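PDB 1TZ7: 4-alpha-glucanotransferase from Aquifex aeolicus, which belongs to the amylomaltase (disproportionating enzyme) family of glucanotransferases, enzymes built on a beta/alpha barrel. Local coordinates for residues M21-I26 and G57-Q62. Numbering follows the deposited sequence.
Sequences MRLAGI and GFSLWQ
I26 lies across the ring of F58, and these two residues bury the most surface here, followed by L60. The contact joins the first two parallel strands of the beta/alpha barrel, 23-27 and 60-62. Helix 44-56 connects them, making a beta-alpha-beta unit.

I26 CG1 sits over one face of the F58 ring, 3.9 Å from its centroid and only 15° off the ring normal. This is a CH-pi contact. I26 CD1 continues over the same face and meets F58 CE2 at 3.7 Å. The I26 side chain reaches the ring because CG1 lies beside its own backbone N (chi1 -69°). The ring edge is used as well: A24 C and G25 N lie there, near the ring plane. A24 CB makes a separate apolar contact with F58 CD1 at 3.7 Å. Around this pair, I26 also touches F49 and F52 of helix 44-56, and F58 touches I494 and L498 of helix 491-500.

L60 points to the other side of the sheet, where its CD1 meets L23 CB at 3.9 Å. F452 and I454 of strand 452-456, the other neighbour of strand 23-27, also touch L60. G25 is its bridge partner. The lack of a side chain there lets the backbones come close, with G25 CA 4.0 Å from L60 CA.

Backbone bonds set the parallel register. S59 N donates to A24 O, and L60 N makes a weak second bond to the same oxygen. I26 N then donates to L60 O, from above the carbonyl plane. Q62 N donates to I26 O in a nearly straight bond (172°).

At the start of the pair, a water bridges the two segments. It accepts from A24 N at 3.0 Å, can donate to G57 O and lies 2.6 Å from S59 OG.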
# COMPACT_ATOMS: atom_id res chain seq x y z
N MET A 21 14.40 8.24 -20.43
CA MET A 21 14.03 7.75 -19.10
C MET A 21 13.12 6.51 -19.23
O MET A 21 11.92 6.63 -19.49
CB MET A 21 13.33 8.87 -18.29
CG MET A 21 12.19 8.40 -17.33
SD MET A 21 12.58 8.60 -15.54
CE MET A 21 13.30 10.32 -15.49
N ARG A 22 13.71 5.33 -19.06
CA ARG A 22 12.99 4.07 -19.22
C ARG A 22 13.37 3.11 -18.10
O ARG A 22 14.45 2.52 -18.11
CB ARG A 22 13.32 3.42 -20.56
CG ARG A 22 12.85 4.21 -21.76
CD ARG A 22 13.25 3.60 -23.10
NE ARG A 22 12.79 2.22 -23.23
CZ ARG A 22 11.52 1.86 -23.38
NH1 ARG A 22 11.20 0.57 -23.49
NH2 ARG A 22 10.56 2.78 -23.43
N LEU A 23 12.48 2.96 -17.13
CA LEU A 23 12.76 2.16 -15.95
C LEU A 23 11.84 0.98 -15.85
O LEU A 23 10.72 1.01 -16.35
CB LEU A 23 12.64 3.02 -14.70
CG LEU A 23 13.68 4.15 -14.62
CD1 LEU A 23 13.07 5.44 -15.00
CD2 LEU A 23 14.24 4.24 -13.26
N ALA A 24 12.31 -0.07 -15.18
CA ALA A 24 11.51 -1.25 -14.92
C ALA A 24 11.51 -1.54 -13.42
O ALA A 24 12.43 -1.19 -12.71
CB ALA A 24 12.06 -2.44 -15.68
N GLY A 25 10.46 -2.20 -12.95
CA GLY A 25 10.36 -2.54 -11.55
C GLY A 25 9.53 -3.77 -11.29
O GLY A 25 8.93 -4.33 -12.21
N ILE A 26 9.51 -4.20 -10.04
CA ILE A 26 8.70 -5.32 -9.63
C ILE A 26 7.71 -4.88 -8.55
O ILE A 26 8.07 -4.13 -7.65
CB ILE A 26 9.60 -6.47 -9.11
CG1 ILE A 26 10.40 -7.09 -10.27
CG2 ILE A 26 8.75 -7.55 -8.41
CD1 ILE A 26 11.32 -8.22 -9.85
N GLY A 57 18.94 -5.30 -13.21
CA GLY A 57 18.90 -3.98 -13.82
C GLY A 57 17.58 -3.23 -13.55
O GLY A 57 17.32 -2.19 -14.16
N PHE A 58 16.77 -3.75 -12.64
CA PHE A 58 15.55 -3.07 -12.21
C PHE A 58 15.90 -1.80 -11.44
O PHE A 58 16.93 -1.75 -10.77
CB PHE A 58 14.70 -3.97 -11.31
CG PHE A 58 13.96 -5.06 -12.05
CD1 PHE A 58 12.86 -4.75 -12.84
CD2 PHE A 58 14.36 -6.38 -11.95
CE1 PHE A 58 12.16 -5.75 -13.51
CE2 PHE A 58 13.67 -7.39 -12.62
CZ PHE A 58 12.57 -7.07 -13.41
N SER A 59 15.03 -0.79 -11.54
CA SER A 59 15.23 0.48 -10.83
C SER A 59 14.07 0.81 -9.87
O SER A 59 14.13 1.80 -9.15
CB SER A 59 15.38 1.62 -11.82
OG SER A 59 16.46 1.41 -12.69
N LEU A 60 13.02 -0.01 -9.88
CA LEU A 60 11.81 0.30 -9.12
C LEU A 60 11.33 -0.89 -8.31
O LEU A 60 11.39 -2.02 -8.77
CB LEU A 60 10.68 0.77 -10.05
CG LEU A 60 10.95 2.02 -10.88
CD1 LEU A 60 9.92 2.15 -11.98
CD2 LEU A 60 10.95 3.25 -10.00
N TRP A 61 10.86 -0.61 -7.10
CA TRP A 61 10.21 -1.60 -6.27
C TRP A 61 8.91 -1.02 -5.74
O TRP A 61 8.92 -0.01 -5.04
CB TRP A 61 11.13 -1.99 -5.10
CG TRP A 61 10.51 -2.94 -4.13
CD1 TRP A 61 9.52 -3.86 -4.38
CD2 TRP A 61 10.82 -3.06 -2.74
NE1 TRP A 61 9.21 -4.55 -3.23
CE2 TRP A 61 10.00 -4.08 -2.21
CE3 TRP A 61 11.73 -2.42 -1.88
CZ2 TRP A 61 10.05 -4.47 -0.86
CZ3 TRP A 61 11.78 -2.81 -0.54
CH2 TRP A 61 10.94 -3.82 -0.05
N GLN A 62 7.79 -1.66 -6.06
CA GLN A 62 6.49 -1.21 -5.55
C GLN A 62 5.99 -2.12 -4.45
O GLN A 62 5.91 -3.33 -4.61
CB GLN A 62 5.45 -1.11 -6.67
CG GLN A 62 4.14 -0.44 -6.20
CD GLN A 62 3.19 -0.08 -7.35
OE1 GLN A 62 1.98 -0.19 -7.20
NE2 GLN A 62 3.75 0.35 -8.46
O HOH W 1 15.23 -0.07 -14.50